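Local coordinates for glucose-6-phosphate isomerase like protein (Thermus thermophilus, PDB 1WIW), which probably acts as a sugar-phosphate isomerase of the PGI/PMI family, interconverting aldose and ketose phosphates such as those of glucose or mannose with fructose 6-phosphate, at residues T27-G32 with V100-P105; H39-Y44 with R116-A121. All blocks are in the same frame, centred on the assembly; numbering follows the deposited sequence.

Contact 1: residues T27-G32 with V100-P105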
# COMPACT_ATOMS: atom_id res chain seq x y z
N THR B 27 13.35 22.16 11.33
CA THR B 27 12.52 21.96 12.52
C THR B 27 12.60 20.49 12.94
O THR B 27 12.90 19.62 12.12
CB THR B 27 11.03 22.32 12.26
OG1 THR B 27 10.49 21.47 11.25
CG2 THR B 27 10.91 23.77 11.82
N GLY B 28 12.33 20.23 14.21
CA GLY B 28 12.38 18.87 14.71
C GLY B 28 13.53 18.68 15.68
O GLY B 28 14.47 19.47 15.68
N PRO B 29 13.49 17.63 16.51
CA PRO B 29 14.55 17.36 17.49
C PRO B 29 15.89 17.01 16.86
O PRO B 29 15.96 16.42 15.78
CB PRO B 29 13.99 16.20 18.30
CG PRO B 29 13.24 15.43 17.26
CD PRO B 29 12.49 16.54 16.53
N VAL B 30 16.95 17.38 17.57
CA VAL B 30 18.32 17.13 17.16
C VAL B 30 18.91 16.19 18.20
O VAL B 30 18.73 16.39 19.40
CB VAL B 30 19.12 18.45 17.14
CG1 VAL B 30 20.59 18.17 16.87
CG2 VAL B 30 18.55 19.39 16.09
N PRO B 31 19.62 15.13 17.76
CA PRO B 31 20.21 14.22 18.74
C PRO B 31 21.25 14.92 19.61
O PRO B 31 22.08 15.67 19.10
CB PRO B 31 20.79 13.10 17.88
CG PRO B 31 21.11 13.79 16.59
CD PRO B 31 19.92 14.70 16.39
N GLY B 32 21.19 14.67 20.91
CA GLY B 32 22.13 15.29 21.82
C GLY B 32 23.25 14.37 22.27
O GLY B 32 23.97 14.67 23.22
N VAL B 100 7.97 9.22 25.85
CA VAL B 100 9.08 9.03 24.91
C VAL B 100 10.34 9.79 25.32
O VAL B 100 10.28 10.73 26.11
CB VAL B 100 8.70 9.48 23.49
CG1 VAL B 100 7.49 8.70 23.01
CG2 VAL B 100 8.43 10.98 23.46
N GLU B 101 11.48 9.36 24.78
CA GLU B 101 12.77 9.99 25.08
C GLU B 101 13.00 11.23 24.21
O GLU B 101 13.61 12.21 24.66
CB GLU B 101 13.90 8.98 24.86
CG GLU B 101 15.26 9.45 25.37
CD GLU B 101 16.34 8.38 25.24
OE1 GLU B 101 16.10 7.25 25.70
OE2 GLU B 101 17.42 8.69 24.70
N VAL B 102 12.53 11.18 22.97
CA VAL B 102 12.67 12.30 22.04
C VAL B 102 11.26 12.64 21.53
O VAL B 102 10.60 11.80 20.91
CB VAL B 102 13.58 11.93 20.86
CG1 VAL B 102 13.75 13.13 19.94
CG2 VAL B 102 14.93 11.48 21.38
N HIS B 103 10.83 13.86 21.78
CA HIS B 103 9.48 14.29 21.41
C HIS B 103 9.29 14.96 20.05
O HIS B 103 10.03 15.87 19.66
CB HIS B 103 8.93 15.21 22.50
CG HIS B 103 7.45 15.41 22.43
ND1 HIS B 103 6.87 16.66 22.49
CD2 HIS B 103 6.44 14.53 22.29
CE1 HIS B 103 5.56 16.54 22.38
NE2 HIS B 103 5.27 15.26 22.26
N ILE B 104 8.29 14.47 19.32
CA ILE B 104 7.91 15.01 18.02
C ILE B 104 6.39 15.05 18.03
O ILE B 104 5.74 14.03 17.80
CB ILE B 104 8.38 14.13 16.84
CG1 ILE B 104 9.90 14.13 16.72
CG2 ILE B 104 7.79 14.66 15.52
CD1 ILE B 104 10.62 13.48 17.87
N PRO B 105 5.81 16.22 18.32
CA PRO B 105 4.35 16.35 18.34
C PRO B 105 3.68 15.99 17.01
O PRO B 105 4.30 16.04 15.95
CB PRO B 105 4.13 17.81 18.76
CG PRO B 105 5.39 18.50 18.32
CD PRO B 105 6.46 17.49 18.68
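Pro29, in the loop between helix 17-23 and strand 39-45, comes nearest the backbone of 100-105 at Val102, their CA atoms 7.1 Å apart. The side chains of both leave the backbone toward the other segment, and CB of Pro29 rests 3.5 Å from CG1 of Val102. That methyl stands anti to the backbone N (chi1 -178°), reaching out to the pyrrolidine ring. Ile104 meets the same ring next to Val102, its chain crossing the proline at about a right angle. Its chi1 of -68° sets CG1 beside its own backbone N, and CG1 lies 3.5 Å from CD of Pro29 while CD1 presses on CG at 3.3 Å, tighter than ordinary van der Waals contact. The CG edge of the ring rests on both aliphatic branches, with Val102 CG1 3.6 Å from Pro29 CG. Strand 102-103 is the last strand, and an outermost one, of the parallel sheet in this SIS-type, Rossmann-like alpha/beta domain; its backbone bonds to Arg93 and Gly95 of strand 90-95, and the contact with the loop is made by side chains. Val102 and Ile104 also touch Val94 of that neighbouring strand, and Phe117 and Tyr114 of helix 110-121 add to their packing. An alanine in place of Pro29 would lose CG and CD, and would probably leave the CG1–CD1 arm of Ile104 without its close mates in the loop and remove the CG touch on Val102. The residue before, Gly28, has a positive phi of 112°; a CB there would run into the Thr27 carbonyl and crowd CD of Pro29. The imidazole of His103 turns elsewhere, NE2 hydrogen-bonded to the carbonyl of Phe96, while its backbone O lies 4.0 Å from Pro29 CG.

Contact 2: residues H39-Y44 with R116-A121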
# COMPACT_ATOMS: atom_id res chain seq x y z
N HIS B 39 22.82 0.71 13.99
CA HIS B 39 21.54 1.40 14.12
C HIS B 39 20.38 0.65 13.48
O HIS B 39 20.52 0.00 12.45
CB HIS B 39 21.63 2.79 13.49
CG HIS B 39 22.78 3.61 14.00
ND1 HIS B 39 22.90 3.97 15.32
CD2 HIS B 39 23.85 4.14 13.36
CE1 HIS B 39 23.99 4.69 15.48
NE2 HIS B 39 24.59 4.81 14.30
N ALA B 40 19.21 0.75 14.10
CA ALA B 40 18.01 0.12 13.59
C ALA B 40 16.82 1.03 13.90
O ALA B 40 16.86 1.81 14.85
CB ALA B 40 17.81 -1.25 14.25
N ALA B 41 15.78 0.94 13.09
CA ALA B 41 14.59 1.75 13.31
C ALA B 41 13.32 1.02 12.90
O ALA B 41 13.28 0.31 11.89
CB ALA B 41 14.71 3.06 12.54
N LEU B 42 12.29 1.19 13.71
CA LEU B 42 10.99 0.59 13.47
C LEU B 42 10.01 1.74 13.69
O LEU B 42 9.97 2.31 14.77
CB LEU B 42 10.73 -0.54 14.47
CG LEU B 42 9.43 -1.32 14.35
CD1 LEU B 42 9.30 -1.93 12.96
CD2 LEU B 42 9.41 -2.41 15.41
N GLY B 43 9.23 2.08 12.67
CA GLY B 43 8.31 3.19 12.82
C GLY B 43 6.84 2.88 12.70
O GLY B 43 6.44 1.89 12.09
N TYR B 44 6.03 3.75 13.30
CA TYR B 44 4.58 3.64 13.29
C TYR B 44 3.98 5.01 13.02
O TYR B 44 4.56 6.03 13.39
CB TYR B 44 4.08 3.13 14.65
CG TYR B 44 4.72 1.83 15.08
CD1 TYR B 44 5.95 1.81 15.72
CD2 TYR B 44 4.09 0.61 14.82
CE1 TYR B 44 6.55 0.61 16.09
CE2 TYR B 44 4.68 -0.59 15.19
CZ TYR B 44 5.91 -0.59 15.82
OH TYR B 44 6.48 -1.78 16.18
N ARG B 116 14.86 13.56 9.67
CA ARG B 116 15.96 14.46 10.02
C ARG B 116 16.68 13.95 11.27
O ARG B 116 17.91 13.92 11.33
CB ARG B 116 15.43 15.87 10.25
CG ARG B 116 16.46 16.89 10.77
CD ARG B 116 15.97 18.31 10.50
NE ARG B 116 16.85 19.34 11.07
CZ ARG B 116 16.81 19.74 12.33
NH1 ARG B 116 17.65 20.68 12.77
NH2 ARG B 116 15.93 19.20 13.17
N PHE B 117 15.90 13.53 12.26
CA PHE B 117 16.48 13.01 13.49
C PHE B 117 17.30 11.76 13.22
O PHE B 117 18.44 11.65 13.68
CB PHE B 117 15.38 12.71 14.52
CG PHE B 117 15.90 12.14 15.81
CD1 PHE B 117 15.97 10.76 16.00
CD2 PHE B 117 16.35 12.98 16.83
CE1 PHE B 117 16.46 10.23 17.20
CE2 PHE B 117 16.84 12.46 18.03
CZ PHE B 117 16.90 11.08 18.21
N LEU B 118 16.74 10.82 12.46
CA LEU B 118 17.45 9.58 12.13
C LEU B 118 18.74 9.82 11.36
O LEU B 118 19.76 9.20 11.65
CB LEU B 118 16.55 8.63 11.32
CG LEU B 118 15.44 7.90 12.07
CD1 LEU B 118 14.75 6.91 11.14
CD2 LEU B 118 16.02 7.17 13.27
N LEU B 119 18.71 10.72 10.38
CA LEU B 119 19.91 10.99 9.61
C LEU B 119 20.99 11.59 10.51
O LEU B 119 22.16 11.22 10.42
CB LEU B 119 19.61 11.94 8.45
CG LEU B 119 18.64 11.40 7.38
CD1 LEU B 119 18.54 12.40 6.23
CD2 LEU B 119 19.14 10.06 6.86
N LEU B 120 20.60 12.51 11.39
CA LEU B 120 21.55 13.15 12.30
C LEU B 120 22.03 12.18 13.38
O LEU B 120 23.13 12.33 13.92
CB LEU B 120 20.91 14.37 12.97
CG LEU B 120 20.65 15.59 12.09
CD1 LEU B 120 19.86 16.63 12.87
CD2 LEU B 120 21.96 16.17 11.61
N ALA B 121 21.20 11.19 13.69
CA ALA B 121 21.54 10.20 14.71
C ALA B 121 22.43 9.09 14.16
O ALA B 121 23.10 8.39 14.92
CB ALA B 121 20.26 9.59 15.28
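Leu118 reaches Ala41 because its CG is turned beside the backbone N (chi1 -74°) and the chain then extends (chi2 -174°), carrying CD1 out from the helix even though the side chain does not leave the backbone aimed at the strand. CD1 stops 4.1 Å from CB of Ala41, whose short side chain does point toward the helix, in a relaxed apolar touch. The CA atoms of Ala41 and Leu118 are 8.4 Å apart. The same leucine also packs on Phe66 and Leu68 of strand 64-70, bridging two neighbouring strands. At the beginning of the strand, His39 extends its ring to the last turn of the helix: CE1 lies 3.8 Å from the carbonyl O of Ala121, which meets the ring obliquely and without a hydrogen bond. Ala121 is itself tied into the helix by its N bonding to O of Phe117 at 2.8 Å, and its side chain rests on Phe66. The arrangement is that of a helix packed against one face of a parallel sheet, as in the Rossmann-like alpha/beta sandwich of SIS domains: helix 110-121, which follows the last strand in the chain, packs against the opposite outermost strand 39-45.

Overall arrangement
The two contacts bear on opposite borders of one parallel sheet: contact 1 on strand 102-103, contact 2 on strand 39-45, with centres about 11 Å apart. Helix 110-121 relates them, since it supplies one segment of contact 2 and also packs against both segments of contact 1. Contact 1 is partly buried and, apart from the O of His103, aliphatic throughout, relying on a proline from an irregular loop; contact 2 is buried and pairs a leucine-alanine touch with an imidazole beside a helix-end carbonyl, without a hydrogen bond. A polar link sits between them: Arg116 NH2 probably bonds to the O of Gly28 at 2.9 Å, tying the loop to the helix, and Pro31 packs on Leu120 nearby.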